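Local coordinates for protein separin (Saccharomyces cerevisiae, PDB 5U1T) that cleaves the cohesin subunit SCC1 at the onset of anaphase as a caspase-like cysteine protease, and is held inactive by securin for most of the cell cycle, at residues Y585-D594 with L627-Y638; T469-Q478 with A597-M605. All blocks are in the same frame, centred on the assembly; numbering follows the deposited sequence.

Interaction 1: residues Y585-D594 with L627-Y638; sequences YINKWLQKSD and LSLCIKSKEKYY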
# COMPACT_ATOMS: atom_id res chain seq x y z
N TYR A 585 -15.99 17.30 11.01
CA TYR A 585 -15.33 18.12 10.01
C TYR A 585 -16.27 18.48 8.88
O TYR A 585 -16.26 19.61 8.40
CB TYR A 585 -14.10 17.41 9.46
CG TYR A 585 -13.37 18.18 8.39
CD1 TYR A 585 -12.65 19.33 8.70
CD2 TYR A 585 -13.39 17.76 7.07
CE1 TYR A 585 -11.99 20.03 7.73
CE2 TYR A 585 -12.73 18.45 6.09
CZ TYR A 585 -12.02 19.60 6.42
OH TYR A 585 -11.36 20.30 5.44
N ILE A 586 -17.11 17.53 8.46
CA ILE A 586 -18.03 17.78 7.37
C ILE A 586 -19.12 18.78 7.77
O ILE A 586 -19.43 19.70 7.01
CB ILE A 586 -18.70 16.48 6.86
CG1 ILE A 586 -17.68 15.57 6.17
CG2 ILE A 586 -19.85 16.79 5.88
CD1 ILE A 586 -18.30 14.32 5.59
N ASN A 587 -19.68 18.63 8.97
CA ASN A 587 -20.85 19.43 9.31
C ASN A 587 -20.60 20.72 10.08
O ASN A 587 -21.43 21.63 10.01
CB ASN A 587 -21.83 18.59 10.11
CG ASN A 587 -22.52 17.55 9.24
OD1 ASN A 587 -22.24 16.36 9.36
ND2 ASN A 587 -23.42 18.00 8.34
N LYS A 588 -19.47 20.81 10.79
CA LYS A 588 -19.20 21.98 11.62
C LYS A 588 -17.96 22.74 11.17
O LYS A 588 -17.65 23.79 11.70
CB LYS A 588 -19.05 21.58 13.08
CG LYS A 588 -20.23 20.83 13.64
CD LYS A 588 -21.52 21.52 13.28
CE LYS A 588 -22.06 22.33 14.45
NZ LYS A 588 -22.12 21.45 15.66
N TRP A 589 -17.22 22.21 10.20
CA TRP A 589 -16.14 22.98 9.61
C TRP A 589 -16.36 23.20 8.13
O TRP A 589 -16.67 24.30 7.69
CB TRP A 589 -14.77 22.33 9.83
CG TRP A 589 -13.69 23.34 9.68
CD1 TRP A 589 -12.90 23.55 8.59
CD2 TRP A 589 -13.33 24.35 10.63
NE1 TRP A 589 -12.05 24.60 8.81
CE2 TRP A 589 -12.30 25.11 10.05
CE3 TRP A 589 -13.77 24.67 11.91
CZ2 TRP A 589 -11.69 26.18 10.73
CZ3 TRP A 589 -13.17 25.73 12.58
CH2 TRP A 589 -12.14 26.48 11.99
N LEU A 590 -16.22 22.11 7.37
CA LEU A 590 -16.31 22.16 5.92
C LEU A 590 -17.59 22.81 5.44
O LEU A 590 -17.59 23.49 4.43
CB LEU A 590 -16.20 20.76 5.37
CG LEU A 590 -15.51 20.58 4.03
CD1 LEU A 590 -14.12 21.16 4.09
CD2 LEU A 590 -15.46 19.08 3.69
N GLN A 591 -18.68 22.60 6.18
CA GLN A 591 -19.99 23.13 5.79
C GLN A 591 -20.10 24.64 5.97
O GLN A 591 -20.84 25.30 5.23
CB GLN A 591 -21.09 22.46 6.60
CG GLN A 591 -22.34 22.21 5.78
CD GLN A 591 -22.04 21.48 4.47
OE1 GLN A 591 -21.42 20.42 4.47
NE2 GLN A 591 -22.47 22.07 3.35
N LYS A 592 -19.38 25.16 6.96
CA LYS A 592 -19.30 26.59 7.25
C LYS A 592 -18.15 27.22 6.49
O LYS A 592 -17.53 28.19 6.94
CB LYS A 592 -19.15 26.83 8.76
CG LYS A 592 -19.98 25.88 9.61
CD LYS A 592 -20.76 26.61 10.71
CE LYS A 592 -21.95 25.76 11.16
NZ LYS A 592 -22.76 25.26 10.00
N SER A 593 -17.85 26.65 5.33
CA SER A 593 -16.83 27.16 4.44
C SER A 593 -17.02 28.64 4.09
O SER A 593 -16.07 29.42 4.15
CB SER A 593 -16.82 26.33 3.15
OG SER A 593 -15.69 26.64 2.34
N ASP A 594 -18.24 29.02 3.73
CA ASP A 594 -18.52 30.37 3.23
C ASP A 594 -18.92 31.36 4.33
O ASP A 594 -18.90 32.57 4.11
CB ASP A 594 -19.61 30.34 2.15
CG ASP A 594 -19.29 29.40 0.99
OD1 ASP A 594 -18.72 28.30 1.24
OD2 ASP A 594 -19.62 29.75 -0.16
N LEU A 627 -17.50 12.90 2.35
CA LEU A 627 -16.40 13.84 2.49
C LEU A 627 -15.96 14.35 1.13
O LEU A 627 -15.97 15.56 0.90
CB LEU A 627 -15.22 13.21 3.23
CG LEU A 627 -13.96 14.06 3.41
CD1 LEU A 627 -14.30 15.48 3.86
CD2 LEU A 627 -13.05 13.42 4.40
N SER A 628 -15.55 13.44 0.25
CA SER A 628 -15.04 13.82 -1.07
C SER A 628 -16.02 14.68 -1.85
O SER A 628 -15.62 15.68 -2.46
CB SER A 628 -14.72 12.58 -1.91
OG SER A 628 -13.41 12.13 -1.64
N LEU A 629 -17.29 14.29 -1.83
CA LEU A 629 -18.30 15.05 -2.55
C LEU A 629 -18.39 16.44 -1.94
O LEU A 629 -18.42 17.44 -2.65
CB LEU A 629 -19.67 14.35 -2.50
CG LEU A 629 -19.88 13.04 -3.27
CD1 LEU A 629 -21.33 12.63 -3.18
CD2 LEU A 629 -19.43 13.15 -4.72
N CYS A 630 -18.39 16.49 -0.62
CA CYS A 630 -18.51 17.76 0.07
C CYS A 630 -17.33 18.71 -0.26
O CYS A 630 -17.54 19.90 -0.51
CB CYS A 630 -18.62 17.53 1.57
SG CYS A 630 -18.81 19.05 2.45
N ILE A 631 -16.11 18.18 -0.27
CA ILE A 631 -14.93 18.92 -0.71
C ILE A 631 -15.09 19.48 -2.11
O ILE A 631 -14.93 20.68 -2.35
CB ILE A 631 -13.67 18.04 -0.68
CG1 ILE A 631 -13.29 17.68 0.76
CG2 ILE A 631 -12.52 18.71 -1.42
CD1 ILE A 631 -12.29 16.58 0.85
N LYS A 632 -15.44 18.60 -3.05
CA LYS A 632 -15.61 18.99 -4.45
C LYS A 632 -16.77 19.93 -4.58
O LYS A 632 -16.99 20.51 -5.64
CB LYS A 632 -15.84 17.77 -5.33
CG LYS A 632 -14.73 16.72 -5.28
CD LYS A 632 -15.26 15.36 -5.77
CE LYS A 632 -16.06 15.53 -7.05
NZ LYS A 632 -15.25 16.11 -8.17
N SER A 633 -17.53 20.07 -3.51
CA SER A 633 -18.62 21.03 -3.46
C SER A 633 -18.08 22.42 -3.05
O SER A 633 -18.29 23.41 -3.75
CB SER A 633 -19.70 20.54 -2.51
OG SER A 633 -20.61 21.57 -2.20
N LYS A 634 -17.36 22.47 -1.93
CA LYS A 634 -16.75 23.71 -1.45
C LYS A 634 -15.47 24.02 -2.24
O LYS A 634 -14.44 24.38 -1.66
CB LYS A 634 -16.44 23.62 0.04
CG LYS A 634 -17.51 23.02 0.91
CD LYS A 634 -18.73 23.90 0.96
CE LYS A 634 -19.73 23.39 1.98
NZ LYS A 634 -20.91 24.30 2.09
N GLU A 635 -15.55 23.86 -3.55
CA GLU A 635 -14.45 24.12 -4.48
C GLU A 635 -13.89 25.56 -4.45
O GLU A 635 -12.71 25.78 -4.75
CB GLU A 635 -14.94 23.80 -5.88
CG GLU A 635 -13.97 24.03 -6.98
CD GLU A 635 -14.48 23.39 -8.25
OE1 GLU A 635 -15.41 23.95 -8.88
OE2 GLU A 635 -13.96 22.29 -8.59
N LYS A 636 -14.75 26.52 -4.09
CA LYS A 636 -14.34 27.92 -3.94
C LYS A 636 -13.12 28.08 -3.04
O LYS A 636 -12.37 29.04 -3.18
CB LYS A 636 -15.50 28.75 -3.37
CG LYS A 636 -15.24 30.27 -3.26
CD LYS A 636 -16.47 31.02 -2.73
CE LYS A 636 -16.18 32.50 -2.51
NZ LYS A 636 -17.27 33.17 -1.73
N TYR A 637 -12.92 27.12 -2.15
CA TYR A 637 -11.87 27.20 -1.15
C TYR A 637 -10.91 26.03 -1.20
O TYR A 637 -9.77 26.12 -0.73
CB TYR A 637 -12.49 27.29 0.24
CG TYR A 637 -13.31 28.53 0.43
CD1 TYR A 637 -14.66 28.57 0.05
CD2 TYR A 637 -12.75 29.69 0.97
CE1 TYR A 637 -15.42 29.71 0.22
CE2 TYR A 637 -13.50 30.83 1.14
CZ TYR A 637 -14.84 30.84 0.76
OH TYR A 637 -15.60 31.99 0.92
N TYR A 638 -11.38 24.91 -1.75
CA TYR A 638 -10.62 23.69 -1.62
C TYR A 638 -10.16 23.18 -2.96
O TYR A 638 -9.85 22.00 -3.11
CB TYR A 638 -11.45 22.64 -0.89
CG TYR A 638 -11.69 22.97 0.56
CD1 TYR A 638 -10.78 22.57 1.54
CD2 TYR A 638 -12.81 23.70 0.96
CE1 TYR A 638 -10.99 22.87 2.87
CE2 TYR A 638 -13.03 24.01 2.30
CZ TYR A 638 -12.11 23.59 3.25
OH TYR A 638 -12.32 23.88 4.57
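Lys634 lies along the turn from Leu590 to Ser593, and each atom of its chain meets that turn. CB faces the hydroxyl of Ser593 (CB to OG 3.9 Å). CG stands beside the carbonyl of Leu590, while CD rests on the methylene of Ser593 (CD to CB 3.8 Å). CE returns to Leu590 O at 3.3 Å, and the tip, NZ, gives a weak hydrogen bond to Gln591 O (3.3 Å). The bend at chi2 (-67°) swings the chain across the turn, beyond which it runs extended. Replacing this lysine with an alanine would probably leave Gln591 O without its ammonium donor and uncover the turn at Leu590 and Ser593.

Leu590 itself is a knob in a hole made by Leu627, Cys630, Ile631 and Tyr638. Its branches divide the work: CD2 touches Cys630 SG (3.6 Å), and CD1 lies over one face of the Tyr638 ring. Ile586 CD1 packs on Leu627 CB at 4.0 Å.

The hydroxyls of Tyr585 and Tyr638 and the indole N-H of Trp589 all hydrogen-bond the carboxylate of Glu604. The pieces 585-590 and 627-633, of helices 578-590 and 621-633, run in the same direction, inclined by 22°. Helices 593-596 and 602-617 come between them in the chain, and helix 602-617 packs against Tyr585, Leu627, Ile631 and Tyr638.

Interaction 2: residues T469-Q478 with A597-M605; sequences TLSFVFDFCQ and AERISSFEM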
# COMPACT_ATOMS: atom_id res chain seq x y z
N THR A 469 -5.34 35.29 10.67
CA THR A 469 -5.68 34.00 10.07
C THR A 469 -4.65 32.94 10.46
O THR A 469 -3.47 33.23 10.53
CB THR A 469 -5.74 34.09 8.53
OG1 THR A 469 -4.41 34.23 8.00
CG2 THR A 469 -6.60 35.26 8.10
N LEU A 470 -5.11 31.73 10.73
CA LEU A 470 -4.20 30.60 10.91
C LEU A 470 -3.43 30.32 9.61
O LEU A 470 -2.26 29.97 9.65
CB LEU A 470 -4.96 29.36 11.35
CG LEU A 470 -4.15 28.12 11.75
CD1 LEU A 470 -3.48 28.34 13.08
CD2 LEU A 470 -5.04 26.88 11.79
N SER A 471 -4.09 30.48 8.47
CA SER A 471 -3.45 30.23 7.19
C SER A 471 -2.20 31.08 6.99
O SER A 471 -1.17 30.56 6.56
CB SER A 471 -4.42 30.44 6.02
OG SER A 471 -5.27 31.56 6.20
N PHE A 472 -2.25 32.35 7.34
CA PHE A 472 -1.08 33.18 7.15
C PHE A 472 0.09 32.82 8.04
O PHE A 472 1.20 32.80 7.60
CB PHE A 472 -1.40 34.65 7.32
CG PHE A 472 -0.19 35.51 7.25
CD1 PHE A 472 0.35 35.85 6.05
CD2 PHE A 472 0.44 35.91 8.39
CE1 PHE A 472 1.49 36.59 5.98
CE2 PHE A 472 1.58 36.65 8.33
CZ PHE A 472 2.11 37.00 7.12
N VAL A 473 -0.18 32.52 9.30
CA VAL A 473 0.88 32.22 10.22
C VAL A 473 1.53 30.88 9.96
O VAL A 473 2.66 30.68 10.29
CB VAL A 473 0.43 32.35 11.67
CG1 VAL A 473 -0.77 31.50 11.94
CG2 VAL A 473 1.54 31.97 12.61
N PHE A 474 0.79 29.96 9.38
CA PHE A 474 1.34 28.68 9.05
C PHE A 474 2.21 28.83 7.83
O PHE A 474 3.30 28.32 7.76
CB PHE A 474 0.23 27.71 8.76
CG PHE A 474 0.18 26.60 9.72
CD1 PHE A 474 1.04 25.54 9.60
CD2 PHE A 474 -0.67 26.64 10.77
CE1 PHE A 474 1.02 24.52 10.49
CE2 PHE A 474 -0.70 25.63 11.68
CZ PHE A 474 0.15 24.56 11.54
N ASP A 475 1.70 29.57 6.88
CA ASP A 475 2.37 29.86 5.65
C ASP A 475 3.69 30.56 5.91
O ASP A 475 4.69 30.23 5.32
CB ASP A 475 1.44 30.74 4.85
CG ASP A 475 1.91 31.00 3.48
OD1 ASP A 475 2.71 30.22 2.98
OD2 ASP A 475 1.46 31.97 2.89
N PHE A 476 3.68 31.53 6.81
CA PHE A 476 4.88 32.26 7.15
C PHE A 476 5.89 31.42 7.90
O PHE A 476 7.06 31.50 7.65
CB PHE A 476 4.53 33.47 8.01
CG PHE A 476 5.72 34.19 8.54
CD1 PHE A 476 6.33 33.79 9.69
CD2 PHE A 476 6.24 35.26 7.87
CE1 PHE A 476 7.43 34.43 10.16
CE2 PHE A 476 7.34 35.92 8.34
CZ PHE A 476 7.94 35.50 9.49
N CYS A 477 5.42 30.60 8.83
CA CYS A 477 6.32 29.81 9.63
C CYS A 477 6.92 28.63 8.93
O CYS A 477 8.03 28.26 9.22
CB CYS A 477 5.61 29.33 10.87
SG CYS A 477 5.47 30.58 12.13
N GLN A 478 6.19 28.03 8.02
CA GLN A 478 6.70 26.87 7.33
C GLN A 478 7.74 27.28 6.34
O GLN A 478 8.74 26.63 6.20
CB GLN A 478 5.60 26.08 6.68
CG GLN A 478 5.43 24.73 7.33
CD GLN A 478 4.06 24.21 7.15
OE1 GLN A 478 3.47 24.35 6.10
NE2 GLN A 478 3.53 23.60 8.18
N ALA A 597 -15.36 32.45 5.37
CA ALA A 597 -14.83 33.34 4.32
C ALA A 597 -13.33 33.61 4.44
O ALA A 597 -12.91 34.77 4.54
CB ALA A 597 -15.60 34.67 4.31
N GLU A 598 -12.53 32.56 4.43
CA GLU A 598 -11.10 32.68 4.65
C GLU A 598 -10.33 31.62 3.85
O GLU A 598 -10.83 30.52 3.61
CB GLU A 598 -10.79 32.55 6.13
CG GLU A 598 -9.32 32.46 6.48
CD GLU A 598 -9.10 32.27 7.96
OE1 GLU A 598 -8.12 31.58 8.34
OE2 GLU A 598 -9.93 32.82 8.73
N ARG A 599 -9.13 32.01 3.43
CA ARG A 599 -8.17 31.11 2.81
C ARG A 599 -7.86 29.92 3.70
O ARG A 599 -7.85 30.02 4.92
CB ARG A 599 -6.88 31.87 2.51
CG ARG A 599 -6.01 31.24 1.49
CD ARG A 599 -4.94 32.21 1.03
NE ARG A 599 -4.10 31.55 0.03
CZ ARG A 599 -3.08 30.75 0.32
NH1 ARG A 599 -2.39 30.17 -0.68
NH2 ARG A 599 -2.74 30.50 1.59
N ILE A 600 -7.61 28.80 3.08
CA ILE A 600 -7.51 27.60 3.84
C ILE A 600 -6.08 27.40 4.19
O ILE A 600 -5.21 27.59 3.38
CB ILE A 600 -8.06 26.44 3.05
CG1 ILE A 600 -9.52 26.70 2.78
CG2 ILE A 600 -7.99 25.16 3.83
CD1 ILE A 600 -10.32 26.69 4.05
N SER A 601 -5.85 27.01 5.43
CA SER A 601 -4.53 26.65 5.94
C SER A 601 -3.90 25.47 5.26
O SER A 601 -4.57 24.64 4.72
CB SER A 601 -4.56 26.38 7.45
OG SER A 601 -5.85 26.23 7.98
N SER A 602 -2.59 25.39 5.33
CA SER A 602 -1.91 24.24 4.83
C SER A 602 -2.05 23.22 5.88
O SER A 602 -2.00 22.05 5.63
CB SER A 602 -0.45 24.55 4.57
OG SER A 602 0.27 24.57 5.77
N PHE A 603 -2.24 23.68 7.09
CA PHE A 603 -2.50 22.78 8.20
C PHE A 603 -3.79 21.99 7.93
O PHE A 603 -3.89 20.80 8.22
CB PHE A 603 -2.59 23.59 9.48
CG PHE A 603 -2.80 22.78 10.71
CD1 PHE A 603 -1.79 21.98 11.22
CD2 PHE A 603 -3.99 22.88 11.41
CE1 PHE A 603 -1.96 21.28 12.38
CE2 PHE A 603 -4.17 22.16 12.58
CZ PHE A 603 -3.14 21.36 13.07
N GLU A 604 -4.79 22.67 7.37
CA GLU A 604 -6.04 22.00 7.10
C GLU A 604 -5.97 21.14 5.82
O GLU A 604 -6.47 20.02 5.81
CB GLU A 604 -7.18 23.00 7.01
CG GLU A 604 -8.51 22.31 6.92
CD GLU A 604 -9.62 23.27 6.65
OE1 GLU A 604 -10.60 22.86 6.01
OE2 GLU A 604 -9.52 24.44 7.07
N MET A 605 -5.35 21.69 4.77
CA MET A 605 -5.05 20.95 3.54
C MET A 605 -4.39 19.60 3.78
O MET A 605 -4.82 18.58 3.25
CB MET A 605 -4.13 21.77 2.63
CG MET A 605 -4.74 23.06 2.12
SD MET A 605 -6.16 22.64 1.10
CE MET A 605 -7.55 23.01 2.20
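The backbone brings Phe603 CB over one face of the Phe474 ring, and with CG anti to the backbone N (chi1 -178°) the Phe603 ring is carried past its rim. At Ser602 the hydroxyl lies between the backbone N and the carbonyl carbon (chi1 77°), from where it reaches Gln478.

The aromatic pair is therefore more a CH-pi contact than a stack. Phe603 CB sits 3.6 Å from the centroid of the Phe474 ring, close to the ring normal, whereas the two rings, inclined by 25°, are displaced until little of one lies over the other; their centroids are 4.9 Å apart. Leu470 extends the apolar patch, with CD2 at 4.2 Å from Phe603 CD2. Leu532 of helix 523-533 touches both phenylalanines, and an aromatic side chain of the other protein chain in the assembly meets the Phe603 ring.

Polar contacts flank this patch. Ser602 OG donates to Gln478 OE1 (3.2 Å), somewhat tilted from the carbonyl plane. Ser471 OG gives a weak hydrogen bond to Arg599 O at 3.3 Å. At the start of helix 470-485, Thr469 is the N-cap, its OG1 accepting from Phe472 N (2.9 Å) and also bonded to Asn467. The extended side chain of Glu598 comes up to the same end, its OE1 lying 3.5 Å from Thr469 CB. Tyr556 OH hydrogen-bonds both Glu598 OE1 and Leu470 N, bridging the carboxylate to the first turn.

Within the helical domain, helix 470-485 is thus joined to the loop leading into helix 602-617. The contact has an apolar centre with hydrogen bonds on its flanks, and the negative charge of Glu598 is probably eased by its place near the N-terminal end of the helix.

In the fold
From the N terminus, the chain first lays down 469-478 and, after 106 intervening residues, 585-594. It then reaches 597-605, closing the long loop of interaction 2, and finally 627-638, which closes the much shorter loop of interaction 1. The segments alternate, so the two contacts cross rather than nest. Their centres are about 16 Å apart, and Glu604, near the start of helix 602-617, connects the two. That helix begins in interaction 2 and runs through the loop of interaction 1, tying helix 470-485 to the later helical array, away from the cysteine assigned by similarity as catalytic.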